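Long-range contact in HAD family phosphatase (Pseudomonas syringae pv. tomato, PDB 2ODA), which is of unknown physiological function but belongs to the haloacid dehalogenase (HAD) superfamily, whose members include many phosphatases and phosphonoacetaldehyde hydrolase: residues A85-P90 against P115-S120. Numbering follows the deposited sequence.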
loop_
_atom_site.group_PDB
_atom_site.type_symbol
_atom_site.label_atom_id
_atom_site.label_comp_id
_atom_site.label_asym_id
_atom_site.label_seq_id
_atom_site.Cartn_x
_atom_site.Cartn_y
_atom_site.Cartn_z
ATOM N N ALA B 85 6.610 9.866 8.827
ATOM C CA ALA B 85 5.481 9.606 9.719
ATOM C C ALA B 85 5.651 8.179 10.257
ATOM O O ALA B 85 5.676 7.222 9.475
ATOM C CB ALA B 85 4.143 9.744 8.963
ATOM N N GLY B 86 5.798 8.065 11.576
ATOM C CA GLY B 86 6.138 6.794 12.238
ATOM C C GLY B 86 4.953 5.888 12.472
ATOM O O GLY B 86 3.828 6.246 12.146
ATOM N N TRP B 87 5.203 4.716 13.052
ATOM C CA TRP B 87 4.153 3.755 13.337
ATOM C C TRP B 87 3.063 4.403 14.217
ATOM O O TRP B 87 3.374 5.241 15.050
ATOM C CB TRP B 87 4.745 2.545 14.063
ATOM C CG TRP B 87 6.030 2.000 13.480
ATOM C CD1 TRP B 87 6.517 2.178 12.215
ATOM C CD2 TRP B 87 6.966 1.159 14.151
ATOM N NE1 TRP B 87 7.714 1.518 12.063
ATOM C CE2 TRP B 87 8.013 0.887 13.243
ATOM C CE3 TRP B 87 7.020 0.602 15.437
ATOM C CZ2 TRP B 87 9.116 0.098 13.581
ATOM C CZ3 TRP B 87 8.110 -0.196 15.764
ATOM C CH2 TRP B 87 9.146 -0.434 14.842
ATOM N N PRO B 88 1.795 4.004 14.066
ATOM C CA PRO B 88 1.228 2.967 13.215
ATOM C C PRO B 88 0.850 3.402 11.788
ATOM O O PRO B 88 0.164 2.634 11.112
ATOM C CB PRO B 88 -0.040 2.566 13.973
ATOM C CG PRO B 88 -0.517 3.832 14.615
ATOM C CD PRO B 88 0.749 4.666 14.875
ATOM N N GLN B 89 1.297 4.581 11.332
ATOM C CA GLN B 89 1.097 4.991 9.930
ATOM C C GLN B 89 1.694 3.935 8.968
ATOM O O GLN B 89 2.722 3.301 9.291
ATOM C CB GLN B 89 1.715 6.376 9.632
ATOM C CG GLN B 89 1.034 7.571 10.306
ATOM C CD GLN B 89 -0.419 7.708 9.916
ATOM O OE1 GLN B 89 -1.305 7.238 10.627
ATOM N NE2 GLN B 89 -0.676 8.353 8.778
ATOM N N PRO B 90 1.023 3.693 7.820
ATOM C CA PRO B 90 1.464 2.642 6.873
ATOM C C PRO B 90 2.827 2.916 6.204
ATOM O O PRO B 90 3.445 1.990 5.632
ATOM C CB PRO B 90 0.360 2.654 5.790
ATOM C CG PRO B 90 -0.250 4.067 5.896
ATOM C CD PRO B 90 -0.226 4.344 7.380
ATOM N N PRO B 115 3.395 -4.593 18.549
ATOM C CA PRO B 115 2.015 -4.266 18.160
ATOM C C PRO B 115 1.903 -3.028 17.296
ATOM O O PRO B 115 0.994 -2.953 16.460
ATOM C CB PRO B 115 1.315 -4.023 19.502
ATOM C CG PRO B 115 2.114 -4.755 20.477
ATOM C CD PRO B 115 3.539 -4.641 20.018
ATOM N N ARG B 116 2.809 -2.081 17.498
ATOM C CA ARG B 116 2.801 -0.818 16.742
ATOM C C ARG B 116 3.262 -0.987 15.302
ATOM O O ARG B 116 2.660 -0.428 14.368
ATOM C CB ARG B 116 3.634 0.246 17.449
ATOM C CG ARG B 116 2.955 0.787 18.728
ATOM C CD ARG B 116 3.864 1.773 19.476
ATOM N NE ARG B 116 4.251 2.904 18.613
ATOM C CZ ARG B 116 5.494 3.098 18.196
ATOM N NH1 ARG B 116 6.431 2.252 18.582
ATOM N NH2 ARG B 116 5.809 4.119 17.400
ATOM N N LEU B 117 4.321 -1.762 15.113
ATOM C CA LEU B 117 4.749 -2.091 13.767
ATOM C C LEU B 117 3.764 -3.018 13.060
ATOM O O LEU B 117 3.465 -2.818 11.878
ATOM C CB LEU B 117 6.178 -2.641 13.779
ATOM C CG LEU B 117 6.696 -3.201 12.443
ATOM C CD1 LEU B 117 6.704 -2.136 11.302
ATOM C CD2 LEU B 117 8.100 -3.791 12.665
ATOM N N LEU B 118 3.266 -4.043 13.753
ATOM C CA LEU B 118 2.195 -4.867 13.191
ATOM C C LEU B 118 0.991 -4.043 12.757
ATOM O O LEU B 118 0.416 -4.287 11.693
ATOM C CB LEU B 118 1.766 -5.969 14.167
ATOM C CG LEU B 118 2.878 -7.013 14.363
ATOM C CD1 LEU B 118 2.613 -7.796 15.646
ATOM C CD2 LEU B 118 2.974 -7.924 13.122
ATOM N N GLN B 119 0.593 -3.083 13.580
ATOM C CA GLN B 119 -0.483 -2.153 13.210
ATOM C C GLN B 119 -0.161 -1.367 11.930
ATOM O O GLN B 119 -1.042 -1.148 11.089
ATOM C CB GLN B 119 -0.792 -1.200 14.371
ATOM C CG GLN B 119 -2.092 -0.356 14.150
ATOM C CD GLN B 119 -3.337 -1.225 14.079
ATOM O OE1 GLN B 119 -3.725 -1.836 15.062
ATOM N NE2 GLN B 119 -3.956 -1.296 12.915
ATOM N N SER B 120 1.088 -0.918 11.797
ATOM C CA SER B 120 1.525 -0.271 10.548
ATOM C C SER B 120 1.300 -1.228 9.359
ATOM O O SER B 120 0.797 -0.819 8.320
ATOM C CB SER B 120 3.002 0.162 10.652
ATOM O OG SER B 120 3.506 0.588 9.391
HETATM O O HOH W 1 5.153 6.972 15.696
HETATM O O HOH W 2 2.420 5.423 18.158
#
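With CG of W87 anti to its carbonyl carbon (chi1 -45°), the indole is laid against the first turn of helix 115-123, and with OG of S120 anti to its backbone nitrogen (chi1 170°), the hydroxyl is brought to Q89 O. The arrangement is a cis-proline turn whose tryptophan packs on the start of a helix: W87 and P88, joined by a cis peptide bond, occupy the central positions of a type VIa1 beta turn closed by Q89 N to G86 O. L117 CB stands over one face of the six-membered ring of W87, 3.6 Å from its centroid and almost on the normal, a CH-pi contact; L117 CD1 extends this contact to W87 CE2 and NE1. The R116 guanidinium, its plane 36° from that of the indole, sets one face over W87 CE3, with NH1 3.6 Å from that atom and also salt-bridged to E60. One water donates to W87 O and accepts from R116 NE at 3.1 Å; another donates to W87 O at 2.6 Å and is held only weakly by R116 NH2.

P88 CB rests on Q119 CG at 3.6 Å. S120 OG donates to Q89 O at 2.8 Å, tilted out of the carbonyl plane. S120 CA makes a CH contact of 3.3 Å with P88 O, which also accepts from N123 ND2. The loop runs from strand 78-79 to helix 91-99, whose A92 touches W87 and C93 touches S120; helix 115-123 follows strand 109-112 of the parallel sheet, on which L117 packs, and Q119 reaches helix 150-167.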